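PDB 5D79: berberine bridge enzyme-like protein from Arabidopsis thaliana, which binds FAD as an oxidoreductase of the berberine bridge enzyme-like family and is involved in the plant's adaptation to salt stress. Local coordinates for residues 66-71 with 362-367; 267-272 with 319-324. One frame throughout, in Å; residues are numbered along the deposited sequence.

Contact 1 (66-71 with 362-367)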
ATOM      1  N   GLN A  66     -10.510   3.823  -6.061  1.00 28.88           N
ATOM      2  CA  GLN A  66      -9.554   4.867  -5.722  1.00 26.99           C
ATOM      3  C   GLN A  66      -8.457   4.998  -6.781  1.00 26.30           C
ATOM      4  O   GLN A  66      -7.413   5.617  -6.555  1.00 27.11           O
ATOM      5  CB  GLN A  66      -8.960   4.599  -4.344  1.00 22.44           C
ATOM      6  CG  GLN A  66      -9.993   4.639  -3.218  1.00 26.82           C
ATOM      7  CD  GLN A  66     -10.531   6.047  -2.909  1.00 31.77           C
ATOM      8  OE1 GLN A  66     -10.337   6.998  -3.675  1.00 34.16           O
ATOM      9  NE2 GLN A  66     -11.213   6.175  -1.773  1.00 31.71           N
ATOM     10  N   ASN A  67      -8.716   4.393  -7.936  1.00 27.28           N
ATOM     11  CA  ASN A  67      -8.032   4.727  -9.179  1.00 28.37           C
ATOM     12  C   ASN A  67      -9.094   4.803 -10.295  1.00 27.28           C
ATOM     13  O   ASN A  67      -9.414   3.794 -10.941  1.00 23.20           O
ATOM     14  CB  ASN A  67      -6.936   3.706  -9.504  1.00 26.02           C
ATOM     15  CG  ASN A  67      -5.888   4.262 -10.459  1.00 22.40           C
ATOM     16  OD1 ASN A  67      -6.120   5.267 -11.146  1.00 22.87           O
ATOM     17  ND2 ASN A  67      -4.729   3.610 -10.509  1.00 19.23           N
ATOM     18  N   PRO A  68      -9.664   6.006 -10.492  1.00 27.63           N
ATOM     19  CA  PRO A  68     -10.830   6.289 -11.346  1.00 32.61           C
ATOM     20  C   PRO A  68     -10.732   5.777 -12.791  1.00 33.62           C
ATOM     21  O   PRO A  68     -11.769   5.466 -13.406  1.00 31.13           O
ATOM     22  CB  PRO A  68     -10.905   7.819 -11.323  1.00 31.56           C
ATOM     23  CG  PRO A  68     -10.352   8.178  -9.994  1.00 29.64           C
ATOM     24  CD  PRO A  68      -9.235   7.202  -9.748  1.00 26.18           C
ATOM     25  N   ARG A  69      -9.512   5.674 -13.312  1.00 30.81           N
ATOM     26  CA  ARG A  69      -9.294   5.196 -14.672  1.00 29.78           C
ATOM     27  C   ARG A  69      -9.843   3.782 -14.844  1.00 31.74           C
ATOM     28  O   ARG A  69     -10.094   3.329 -15.964  1.00 36.13           O
ATOM     29  CB  ARG A  69      -7.803   5.244 -15.027  1.00 26.93           C
ATOM     30  CG  ARG A  69      -6.939   4.348 -14.175  1.00 27.23           C
ATOM     31  CD  ARG A  69      -5.449   4.522 -14.489  1.00 35.24           C
ATOM     32  NE  ARG A  69      -4.995   3.783 -15.670  1.00 39.29           N
ATOM     33  CZ  ARG A  69      -3.881   3.052 -15.719  1.00 42.04           C
ATOM     34  NH1 ARG A  69      -3.550   2.422 -16.839  1.00 45.51           N
ATOM     35  NH2 ARG A  69      -3.094   2.946 -14.652  1.00 38.80           N
ATOM     36  N   PHE A  70     -10.035   3.091 -13.725  1.00 28.54           N
ATOM     37  CA  PHE A  70     -10.582   1.744 -13.750  1.00 30.48           C
ATOM     38  C   PHE A  70     -12.053   1.738 -13.378  1.00 35.58           C
ATOM     39  O   PHE A  70     -12.607   0.705 -13.004  1.00 40.06           O
ATOM     40  CB  PHE A  70      -9.798   0.834 -12.813  1.00 26.29           C
ATOM     41  CG  PHE A  70      -8.389   0.607 -13.251  1.00 23.82           C
ATOM     42  CD1 PHE A  70      -8.122  -0.050 -14.444  1.00 28.14           C
ATOM     43  CD2 PHE A  70      -7.334   1.043 -12.476  1.00 22.45           C
ATOM     44  CE1 PHE A  70      -6.821  -0.268 -14.858  1.00 28.28           C
ATOM     45  CE2 PHE A  70      -6.025   0.829 -12.873  1.00 23.48           C
ATOM     46  CZ  PHE A  70      -5.764   0.172 -14.066  1.00 30.17           C
ATOM     47  N   SER A  71     -12.681   2.899 -13.488  1.00 34.74           N
ATOM     48  CA  SER A  71     -14.115   2.990 -13.284  1.00 35.65           C
ATOM     49  C   SER A  71     -14.823   3.258 -14.602  1.00 38.04           C
ATOM     50  O   SER A  71     -15.988   3.633 -14.615  1.00 43.20           O
ATOM     51  CB  SER A  71     -14.448   4.090 -12.286  1.00 33.46           C
ATOM     52  OG  SER A  71     -14.079   5.338 -12.819  1.00 27.33           O
ATOM     53  N   SER A 362     -10.203  11.855  -7.087  1.00 29.49           N
ATOM     54  CA  SER A 362     -10.560  12.385  -8.397  1.00 30.15           C
ATOM     55  C   SER A 362      -9.375  12.286  -9.342  1.00 28.11           C
ATOM     56  O   SER A 362      -9.480  12.648 -10.513  1.00 29.20           O
ATOM     57  CB  SER A 362     -11.042  13.835  -8.285  1.00 32.11           C
ATOM     58  OG  SER A 362      -9.960  14.749  -8.270  1.00 33.98           O
ATOM     59  N   LEU A 363      -8.254  11.784  -8.825  1.00 23.15           N
ATOM     60  CA  LEU A 363      -7.019  11.677  -9.595  1.00 26.21           C
ATOM     61  C   LEU A 363      -6.676  10.233  -9.931  1.00 28.50           C
ATOM     62  O   LEU A 363      -6.449   9.412  -9.031  1.00 22.27           O
ATOM     63  CB  LEU A 363      -5.841  12.309  -8.839  1.00 22.52           C
ATOM     64  CG  LEU A 363      -6.001  13.786  -8.461  1.00 21.29           C
ATOM     65  CD1 LEU A 363      -4.697  14.362  -7.962  1.00 18.26           C
ATOM     66  CD2 LEU A 363      -6.528  14.586  -9.654  1.00 24.20           C
ATOM     67  N   SER A 364      -6.656   9.933 -11.232  1.00 29.37           N
ATOM     68  CA  SER A 364      -6.162   8.652 -11.732  1.00 23.61           C
ATOM     69  C   SER A 364      -4.647   8.661 -11.676  1.00 21.73           C
ATOM     70  O   SER A 364      -4.031   9.723 -11.645  1.00 20.74           O
ATOM     71  CB  SER A 364      -6.632   8.390 -13.165  1.00 23.52           C
ATOM     72  OG  SER A 364      -8.040   8.282 -13.235  1.00 24.21           O
ATOM     73  N   PHE A 365      -4.038   7.482 -11.676  1.00 22.98           N
ATOM     74  CA  PHE A 365      -2.590   7.423 -11.608  1.00 20.15           C
ATOM     75  C   PHE A 365      -2.024   6.142 -12.230  1.00 21.87           C
ATOM     76  O   PHE A 365      -2.740   5.157 -12.434  1.00 24.54           O
ATOM     77  CB  PHE A 365      -2.129   7.567 -10.146  1.00 17.02           C
ATOM     78  CG  PHE A 365      -2.621   6.470  -9.244  1.00 17.82           C
ATOM     79  CD1 PHE A 365      -1.944   5.258  -9.165  1.00 15.73           C
ATOM     80  CD2 PHE A 365      -3.765   6.645  -8.475  1.00 20.69           C
ATOM     81  CE1 PHE A 365      -2.405   4.239  -8.348  1.00 14.48           C
ATOM     82  CE2 PHE A 365      -4.231   5.623  -7.647  1.00 21.31           C
ATOM     83  CZ  PHE A 365      -3.549   4.419  -7.587  1.00 17.35           C
ATOM     84  N   LYS A 366      -0.738   6.193 -12.561  1.00 16.37           N
ATOM     85  CA  LYS A 366       0.048   5.015 -12.864  1.00 17.62           C
ATOM     86  C   LYS A 366       1.293   5.088 -11.994  1.00 19.81           C
ATOM     87  O   LYS A 366       1.984   6.105 -11.994  1.00 21.41           O
ATOM     88  CB  LYS A 366       0.419   4.955 -14.340  1.00 14.65           C
ATOM     89  CG  LYS A 366       1.395   3.853 -14.656  1.00 16.17           C
ATOM     90  CD  LYS A 366       0.844   2.503 -14.235  1.00 16.29           C
ATOM     91  CE  LYS A 366       1.885   1.426 -14.440  1.00 19.55           C
ATOM     92  NZ  LYS A 366       1.391   0.043 -14.159  1.00 21.15           N
ATOM     93  N   GLY A 367       1.565   4.029 -11.235  1.00 15.93           N
ATOM     94  CA  GLY A 367       2.736   3.987 -10.381  1.00 15.26           C
ATOM     95  C   GLY A 367       3.607   2.766 -10.616  1.00 16.58           C
ATOM     96  O   GLY A 367       3.115   1.678 -10.929  1.00 17.51           O
TER
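Asn67 and Phe365 make a buried, mainly polar contact in which the loop between helix 58-63 and strand 80-82 is fastened to the edge strand 363-372 of the seven-stranded antiparallel sheet. The Asn67 amide bonds to the backbone of Phe365 at both ends. Its OD1 accepts from Phe365 N at 3.1 Å. Its ND2 donates to Phe365 O at 3.2 Å, and that oxygen lies in the amide plane. With CG anti to the backbone N (chi1 -159°), the amide is carried along the strand. The Phe365 side chain folds back over the same amide, its CG lodged between N and carbonyl carbon (chi1 62°). Ring and amide planes are 17° apart and stacked, with ND2 over the ring centre. The two bonds and the stacked ring thus fix the rotation of the amide. Arg69 adds a second donor: its NH2 reaches Phe365 O at 3.2 Å, from the opposite face of the carbonyl plane to Asn67 ND2. Phe70 CZ sits over one face of the guanidinium. Pro68 CB rests 3.5 Å from Ser364 OG, and that hydroxyl is hydrogen-bonded to Asp438. Lys366 NZ forms salt bridges with Asp475 and Glu114, which probably offset the like charge of Arg69. The site borders the flavin: nearest atoms of the Phe365 side chain and FAD are about 4 Å apart, those of the Gln66 and His111 side chains about 3 Å. His111 is the cofactor-attachment histidine, not linked in this structure. Strand 425-434 pairs with strand 363-372, and helix 441-458 packs against Arg69 and Lys366.

Contact 2 (267-272 with 319-324)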
ATOM      1  N   VAL A 267      20.124  19.210  -6.081  1.00 28.13           N
ATOM      2  CA  VAL A 267      20.799  18.002  -6.550  1.00 27.25           C
ATOM      3  C   VAL A 267      21.961  17.693  -5.610  1.00 28.77           C
ATOM      4  O   VAL A 267      22.207  16.539  -5.257  1.00 29.04           O
ATOM      5  CB  VAL A 267      21.300  18.155  -8.016  1.00 26.46           C
ATOM      6  CG1 VAL A 267      22.258  17.029  -8.395  1.00 25.71           C
ATOM      7  CG2 VAL A 267      20.130  18.201  -8.994  1.00 17.90           C
ATOM      8  N   ARG A 268      22.656  18.747  -5.197  1.00 29.57           N
ATOM      9  CA  ARG A 268      23.748  18.665  -4.229  1.00 31.55           C
ATOM     10  C   ARG A 268      23.313  18.008  -2.913  1.00 29.04           C
ATOM     11  O   ARG A 268      24.001  17.138  -2.365  1.00 25.90           O
ATOM     12  CB  ARG A 268      24.277  20.074  -3.974  1.00 38.33           C
ATOM     13  CG  ARG A 268      25.478  20.177  -3.064  1.00 45.88           C
ATOM     14  CD  ARG A 268      25.825  21.651  -2.824  1.00 49.09           C
ATOM     15  NE  ARG A 268      24.680  22.382  -2.286  1.00 48.13           N
ATOM     16  CZ  ARG A 268      24.351  22.398  -1.000  1.00 45.63           C
ATOM     17  NH1 ARG A 268      25.084  21.733  -0.116  1.00 42.13           N
ATOM     18  NH2 ARG A 268      23.291  23.077  -0.595  1.00 48.45           N
ATOM     19  N   ILE A 269      22.151  18.438  -2.434  1.00 25.86           N
ATOM     20  CA  ILE A 269      21.562  17.998  -1.174  1.00 22.94           C
ATOM     21  C   ILE A 269      21.002  16.573  -1.272  1.00 20.25           C
ATOM     22  O   ILE A 269      21.101  15.777  -0.334  1.00 16.15           O
ATOM     23  CB  ILE A 269      20.449  18.986  -0.745  1.00 19.41           C
ATOM     24  CG1 ILE A 269      21.070  20.324  -0.332  1.00 17.42           C
ATOM     25  CG2 ILE A 269      19.584  18.410   0.360  1.00 17.83           C
ATOM     26  CD1 ILE A 269      20.083  21.431  -0.232  1.00 18.13           C
ATOM     27  N   ILE A 270      20.417  16.254  -2.420  1.00 23.25           N
ATOM     28  CA  ILE A 270      19.903  14.911  -2.660  1.00 24.15           C
ATOM     29  C   ILE A 270      21.049  13.881  -2.669  1.00 22.85           C
ATOM     30  O   ILE A 270      20.922  12.795  -2.095  1.00 18.77           O
ATOM     31  CB  ILE A 270      19.099  14.859  -3.987  1.00 27.30           C
ATOM     32  CG1 ILE A 270      17.787  15.669  -3.849  1.00 26.52           C
ATOM     33  CG2 ILE A 270      18.815  13.419  -4.376  1.00 23.37           C
ATOM     34  CD1 ILE A 270      17.170  16.186  -5.166  1.00 19.13           C
ATOM     35  N   LYS A 271      22.170  14.235  -3.298  1.00 23.80           N
ATOM     36  CA  LYS A 271      23.372  13.394  -3.283  1.00 24.61           C
ATOM     37  C   LYS A 271      23.814  13.057  -1.866  1.00 26.38           C
ATOM     38  O   LYS A 271      24.149  11.915  -1.575  1.00 30.07           O
ATOM     39  CB  LYS A 271      24.524  14.074  -4.023  1.00 24.33           C
ATOM     40  CG  LYS A 271      24.410  14.037  -5.528  1.00 24.47           C
ATOM     41  CD  LYS A 271      25.732  14.423  -6.170  1.00 28.76           C
ATOM     42  CE  LYS A 271      26.816  13.403  -5.850  1.00 30.96           C
ATOM     43  NZ  LYS A 271      28.184  13.949  -6.083  1.00 33.25           N
ATOM     44  N   LYS A 272      23.808  14.057  -0.989  1.00 28.44           N
ATOM     45  CA  LYS A 272      24.157  13.867   0.414  1.00 31.42           C
ATOM     46  C   LYS A 272      23.095  13.060   1.169  1.00 28.98           C
ATOM     47  O   LYS A 272      23.436  12.222   2.005  1.00 28.62           O
ATOM     48  CB  LYS A 272      24.375  15.225   1.088  1.00 39.04           C
ATOM     49  CG  LYS A 272      24.397  15.187   2.607  1.00 45.64           C
ATOM     50  CD  LYS A 272      25.585  14.393   3.140  1.00 49.53           C
ATOM     51  CE  LYS A 272      25.612  14.368   4.669  1.00 47.74           C
ATOM     52  NZ  LYS A 272      25.990  15.687   5.246  1.00 46.76           N
ATOM     53  N   GLU A 319      24.632  17.803  12.643  1.00 39.53           N
ATOM     54  CA  GLU A 319      25.633  16.752  12.775  1.00 38.91           C
ATOM     55  C   GLU A 319      25.673  15.815  11.561  1.00 32.72           C
ATOM     56  O   GLU A 319      26.744  15.544  11.013  1.00 35.20           O
ATOM     57  CB  GLU A 319      25.355  15.952  14.051  1.00 46.66           C
ATOM     58  CG  GLU A 319      26.034  14.597  14.133  1.00 57.78           C
ATOM     59  CD  GLU A 319      27.466  14.687  14.613  1.00 69.06           C
ATOM     60  OE1 GLU A 319      27.954  15.823  14.828  1.00 71.67           O
ATOM     61  OE2 GLU A 319      28.097  13.616  14.779  1.00 73.50           O
ATOM     62  N   LYS A 320      24.509  15.332  11.137  1.00 26.58           N
ATOM     63  CA  LYS A 320      24.442  14.307  10.100  1.00 29.46           C
ATOM     64  C   LYS A 320      24.058  14.840   8.703  1.00 32.32           C
ATOM     65  O   LYS A 320      24.379  14.214   7.685  1.00 37.66           O
ATOM     66  CB  LYS A 320      23.452  13.209  10.518  1.00 29.97           C
ATOM     67  CG  LYS A 320      23.808  12.448  11.798  1.00 34.74           C
ATOM     68  CD  LYS A 320      25.110  11.668  11.666  1.00 38.35           C
ATOM     69  CE  LYS A 320      25.062  10.351  12.447  1.00 42.75           C
ATOM     70  NZ  LYS A 320      24.143   9.320  11.856  1.00 40.54           N
ATOM     71  N   PHE A 321      23.382  15.985   8.650  1.00 28.31           N
ATOM     72  CA  PHE A 321      22.826  16.495   7.396  1.00 25.73           C
ATOM     73  C   PHE A 321      22.823  18.029   7.376  1.00 29.58           C
ATOM     74  O   PHE A 321      21.775  18.641   7.193  1.00 30.59           O
ATOM     75  CB  PHE A 321      21.395  15.954   7.218  1.00 26.25           C
ATOM     76  CG  PHE A 321      20.886  15.950   5.793  1.00 24.67           C
ATOM     77  CD1 PHE A 321      21.645  16.456   4.749  1.00 27.08           C
ATOM     78  CD2 PHE A 321      19.629  15.443   5.511  1.00 27.54           C
ATOM     79  CE1 PHE A 321      21.168  16.444   3.454  1.00 28.30           C
ATOM     80  CE2 PHE A 321      19.139  15.431   4.217  1.00 30.64           C
ATOM     81  CZ  PHE A 321      19.914  15.930   3.187  1.00 31.97           C
ATOM     82  N   PRO A 322      23.990  18.661   7.586  1.00 32.86           N
ATOM     83  CA  PRO A 322      23.951  20.121   7.679  1.00 29.80           C
ATOM     84  C   PRO A 322      23.722  20.783   6.330  1.00 26.11           C
ATOM     85  O   PRO A 322      23.459  21.978   6.282  1.00 30.30           O
ATOM     86  CB  PRO A 322      25.333  20.472   8.239  1.00 28.44           C
ATOM     87  CG  PRO A 322      26.205  19.398   7.778  1.00 29.07           C
ATOM     88  CD  PRO A 322      25.361  18.144   7.759  1.00 32.39           C
ATOM     89  N   GLU A 323      23.807  20.016   5.254  1.00 25.31           N
ATOM     90  CA  GLU A 323      23.601  20.554   3.915  1.00 31.94           C
ATOM     91  C   GLU A 323      22.136  20.927   3.668  1.00 29.74           C
ATOM     92  O   GLU A 323      21.836  21.752   2.809  1.00 27.78           O
ATOM     93  CB  GLU A 323      24.068  19.549   2.855  1.00 37.96           C
ATOM     94  CG  GLU A 323      25.577  19.307   2.828  1.00 41.23           C
ATOM     95  CD  GLU A 323      26.042  18.362   3.922  1.00 38.47           C
ATOM     96  OE1 GLU A 323      25.201  17.586   4.415  1.00 29.58           O
ATOM     97  OE2 GLU A 323      27.240  18.411   4.293  1.00 43.99           O
ATOM     98  N   LEU A 324      21.226  20.318   4.423  1.00 29.37           N
ATOM     99  CA  LEU A 324      19.806  20.625   4.292  1.00 24.94           C
ATOM    100  C   LEU A 324      19.492  22.048   4.762  1.00 23.31           C
ATOM    101  O   LEU A 324      18.593  22.694   4.235  1.00 23.45           O
ATOM    102  CB  LEU A 324      18.958  19.617   5.069  1.00 25.85           C
ATOM    103  CG  LEU A 324      17.503  19.664   4.597  1.00 29.53           C
ATOM    104  CD1 LEU A 324      17.434  19.440   3.091  1.00 28.88           C
ATOM    105  CD2 LEU A 324      16.596  18.686   5.329  1.00 28.12           C
TER
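Ile269, on helix 263-276, comes closest to Glu323 in the turn that follows helix 310-320, their CA atoms 6.0 Å apart. Phe321 is the first residue to leave the helical conformation there, and its ring turns back to the first helix. Ile269 sends two branches across. CG2 meets Leu324 CD1 at 3.6 Å and Phe321 CZ at 3.8 Å, while CG1 and CD1 lie against the carbonyl oxygen of Glu323. CG2 stands anti to the backbone N and CG1 beside that N (chi1 -70°), which sends CG2 to the apolar pair and CG1 to the Glu323 carbonyl. Leu324 CB covers one face of the Phe321 ring, and Ile269 O lies at the ring edge. Replacing Ile269 by an alanine removes both branches and is likely to open a gap beside Leu324 CD1 and Phe321 CZ. Lys272 runs past Phe321 in the opposite direction, its CG 3.6 Å from Phe321 CE1. Bends at chi2 and chi4 bring its amine up to the Glu323 carboxylate. The opposite charges suit a salt bridge, but the modelled spacing is too short to trust. The bond from NZ to Lys320 O is weak and doubtful too. Arg268 NH1 lies 3.8 Å from Glu323 CB, so the arginine touches the stem of the glutamate. The chemistry is therefore divided: an apolar inner layer continues onto Phe302 of strand 298-306, and the charged groups form a partly exposed outer layer.

Contact 1 is buried beside the flavin, whereas contact 2 lies near the surface, away from the annotated sites. Their centres are about 35 Å apart, and they do not touch. Contact 2 is nested within the chain loop that contact 1 closes. Both belong to the region of the seven-stranded sheet, but they hold different elements. Contact 1 ties a loop to the edge strand 363-372. Contact 2 joins helix 263-276 to the end of helix 310-320 and the turn after it; their side chains lie on other strands of that sheet. The chemistry follows the place. The buried contact relies on side chains hydrogen-bonded to backbone, while the outer one combines aliphatic and aromatic packing with charged side chains on its partly exposed side.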